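Local coordinates for protein endo-1,3-beta-glucanase, family GH16 (Zobellia galactanivorans, PDB 4BOW) that probably hydrolyses internal beta-1,3-glucosidic bonds of glucans such as laminarin, through the GH16 catalytic domain that this chain comprises, at residues I114-A119 with I143-Q148. The protein carries 1 engineered substitution. Residues are numbered along the deposited sequence; the frame is centred on the assembly and turned at random.
Sequences IWTLGA and IDILEQ. With GLC (alpha-D-glucopyranose), chain C; BGC (beta-D-glucopyranose), chain B.
I145 and L146 together oppose the single residue I114, a classic beta bulge that slips the antiparallel register by one before W115 pairs with D144. The carbonyl O of I114 serves both: L146 N approaches it in the carbonyl plane at 3.0 Å, while I145 N makes a weak, bent bond. On the side away from the sugar, I114 divides its branches, CD1 resting on CB of L146 (3.8 Å) and CG2 on CB of I145 (4.0 Å). T116 N bonds to I143 O at 2.8 Å; T116 OG1, bonded to H222, adds a bent bond from I143 N.

The opposite face meets the bound glucose. With CG between its backbone N and carbonyl carbon (chi1 56°), W115 stands up beside D144, ring and carboxylate planes 37° apart, and its NE1 is bonded to N227. C6 of the alpha-glucose lies 3.4 Å from ring atom CE2, over one face. Replacing W115 by an alanine is likely to leave C6 without its platform and N227 without its indole partner. The sugar's O1 sits within hydrogen-bonding reach of both D144 oxygens, 2.8 Å from OD1, and OE1 of E147, also bonded to W111, accepts from O6 (2.9 Å). D144 and E147 are the later acids of the GH16 E-x-D-x-x-E motif, catalytic in relatives; its first position holds S142, probably the engineered change. The bulge supplies the extra residue between them, and glucose is held between an apolar ring face and carboxylates at its polar rim.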
loop_
_atom_site.group_PDB
_atom_site.type_symbol
_atom_site.label_atom_id
_atom_site.label_comp_id
_atom_site.label_asym_id
_atom_site.label_seq_id
_atom_site.Cartn_x
_atom_site.Cartn_y
_atom_site.Cartn_z
ATOM N N ILE A 114 1.186 -2.428 -1.777
ATOM C CA ILE A 114 -0.254 -2.492 -1.906
ATOM C C ILE A 114 -0.690 -3.121 -0.579
ATOM O O ILE A 114 -0.319 -4.265 -0.300
ATOM C CB ILE A 114 -0.719 -3.444 -3.060
ATOM C CG1 ILE A 114 -0.076 -2.968 -4.398
ATOM C CG2 ILE A 114 -2.259 -3.499 -3.123
ATOM C CD1 ILE A 114 -0.251 -4.030 -5.515
ATOM N N TRP A 115 -1.442 -2.418 0.259
ATOM C CA TRP A 115 -1.686 -2.934 1.595
ATOM C C TRP A 115 -2.963 -2.334 2.158
ATOM O O TRP A 115 -3.622 -1.519 1.516
ATOM C CB TRP A 115 -0.438 -2.681 2.467
ATOM C CG TRP A 115 0.060 -1.263 2.599
ATOM C CD1 TRP A 115 0.493 -0.416 1.592
ATOM C CD2 TRP A 115 0.238 -0.563 3.827
ATOM N NE1 TRP A 115 0.968 0.783 2.155
ATOM C CE2 TRP A 115 0.798 0.719 3.489
ATOM C CE3 TRP A 115 -0.030 -0.879 5.189
ATOM C CZ2 TRP A 115 1.185 1.659 4.478
ATOM C CZ3 TRP A 115 0.349 0.076 6.158
ATOM C CH2 TRP A 115 0.935 1.322 5.824
ATOM N N THR A 116 -3.301 -2.755 3.361
ATOM C CA THR A 116 -4.472 -2.233 4.019
ATOM C C THR A 116 -4.177 -1.808 5.446
ATOM O O THR A 116 -3.201 -2.273 6.086
ATOM C CB THR A 116 -5.606 -3.288 4.134
ATOM O OG1 THR A 116 -5.325 -4.228 5.245
ATOM C CG2 THR A 116 -5.848 -4.056 2.828
ATOM N N LEU A 117 -4.986 -0.916 5.991
ATOM C CA LEU A 117 -4.979 -0.564 7.413
ATOM C C LEU A 117 -6.413 -0.680 7.877
ATOM O O LEU A 117 -7.367 -0.293 7.168
ATOM C CB LEU A 117 -4.527 0.880 7.698
ATOM C CG LEU A 117 -3.019 1.058 7.670
ATOM C CD1 LEU A 117 -2.708 2.568 7.621
ATOM C CD2 LEU A 117 -2.423 0.325 8.922
ATOM N N GLY A 118 -6.603 -1.155 9.132
ATOM C CA GLY A 118 -7.977 -1.008 9.720
ATOM C C GLY A 118 -8.394 0.475 9.674
ATOM O O GLY A 118 -7.607 1.409 9.937
ATOM N N ALA A 119 -9.667 0.671 9.362
ATOM C CA ALA A 119 -10.157 2.035 9.256
ATOM C C ALA A 119 -10.274 2.760 10.591
ATOM O O ALA A 119 -10.548 3.952 10.566
ATOM C CB ALA A 119 -11.532 2.033 8.522
ATOM N N ILE A 143 -2.854 -5.646 6.432
ATOM C CA ILE A 143 -2.590 -6.758 5.525
ATOM C C ILE A 143 -1.684 -6.221 4.454
ATOM O O ILE A 143 -2.061 -5.240 3.760
ATOM C CB ILE A 143 -3.849 -7.272 4.879
ATOM C CG1 ILE A 143 -4.852 -7.721 6.000
ATOM C CG2 ILE A 143 -3.525 -8.413 3.883
ATOM C CD1 ILE A 143 -6.299 -8.036 5.490
ATOM N N ASP A 144 -0.516 -6.791 4.204
ATOM C CA ASP A 144 0.287 -6.422 3.015
ATOM C C ASP A 144 -0.011 -7.346 1.871
ATOM O O ASP A 144 0.492 -8.540 1.946
ATOM C CB ASP A 144 1.813 -6.455 3.377
ATOM C CG ASP A 144 2.139 -5.398 4.390
ATOM O OD1 ASP A 144 2.074 -4.222 4.015
ATOM O OD2 ASP A 144 2.729 -5.605 5.437
ATOM N N ILE A 145 -0.681 -6.871 0.824
ATOM C CA ILE A 145 -0.970 -7.687 -0.379
ATOM C C ILE A 145 0.322 -7.785 -1.227
ATOM O O ILE A 145 0.609 -8.847 -1.747
ATOM C CB ILE A 145 -2.113 -6.995 -1.140
ATOM C CG1 ILE A 145 -3.344 -6.925 -0.262
ATOM C CG2 ILE A 145 -2.382 -7.829 -2.381
ATOM C CD1 ILE A 145 -4.533 -6.211 -0.866
ATOM N N LEU A 146 1.097 -6.708 -1.287
ATOM C CA LEU A 146 2.332 -6.730 -2.031
ATOM C C LEU A 146 3.285 -5.795 -1.358
ATOM O O LEU A 146 2.946 -4.598 -1.094
ATOM C CB LEU A 146 2.058 -6.262 -3.473
ATOM C CG LEU A 146 3.248 -6.110 -4.436
ATOM C CD1 LEU A 146 3.954 -4.843 -4.346
ATOM C CD2 LEU A 146 4.240 -7.321 -4.405
ATOM N N GLU A 147 4.520 -6.188 -1.119
ATOM C CA GLU A 147 5.668 -5.283 -0.941
ATOM C C GLU A 147 6.809 -5.850 -1.723
ATOM O O GLU A 147 6.905 -7.041 -1.948
ATOM C CB GLU A 147 6.125 -5.070 0.489
ATOM C CG GLU A 147 4.976 -4.614 1.408
ATOM C CD GLU A 147 5.541 -4.559 2.807
ATOM O OE1 GLU A 147 6.296 -3.670 3.267
ATOM O OE2 GLU A 147 5.303 -5.529 3.705
ATOM N N GLN A 148 7.698 -4.948 -2.196
ATOM C CA GLN A 148 9.057 -5.389 -2.604
ATOM C C GLN A 148 10.031 -4.548 -1.876
ATOM O O GLN A 148 9.835 -3.335 -1.701
ATOM C CB GLN A 148 9.293 -5.257 -4.119
ATOM C CG GLN A 148 8.669 -6.325 -4.988
ATOM C CD GLN A 148 9.422 -6.421 -6.321
ATOM O OE1 GLN A 148 9.515 -5.436 -7.081
ATOM N NE2 GLN A 148 9.809 -7.613 -6.666
HETATM C C1 GLC C . 3.952 -2.893 6.274
HETATM C C2 GLC C . 4.545 -2.026 7.364
HETATM C C3 GLC C . 4.238 -0.526 7.229
HETATM C C4 GLC C . 4.694 -0.178 5.820
HETATM C C5 GLC C . 3.772 -0.909 4.911
HETATM C C6 GLC C . 3.956 -0.610 3.394
HETATM O O1 GLC C . 2.544 -2.907 6.443
HETATM O O2 GLC C . 4.059 -2.543 8.592
HETATM O O3 GLC C . 4.965 0.279 8.213
HETATM O O4 GLC C . 4.454 1.211 5.659
HETATM O O5 GLC C . 4.059 -2.316 5.012
HETATM O O6 GLC C . 5.338 -0.948 2.984
HETATM C C2 BGC B . 5.112 1.258 10.352
HETATM C C3 BGC B . 4.286 1.708 11.512
HETATM C C4 BGC B . 3.087 2.574 11.062
HETATM C C5 BGC B . 2.219 1.718 10.098
HETATM C C6 BGC B . 1.060 2.496 9.485
HETATM C C1 BGC B . 4.171 0.572 9.390
HETATM O O2 BGC B . 6.107 0.363 10.744
HETATM O O3 BGC B . 5.134 2.630 12.280
HETATM O O4 BGC B . 2.201 2.875 12.162
HETATM O O5 BGC B . 3.102 1.425 8.983
HETATM O O6 BGC B . 1.543 3.678 8.759
#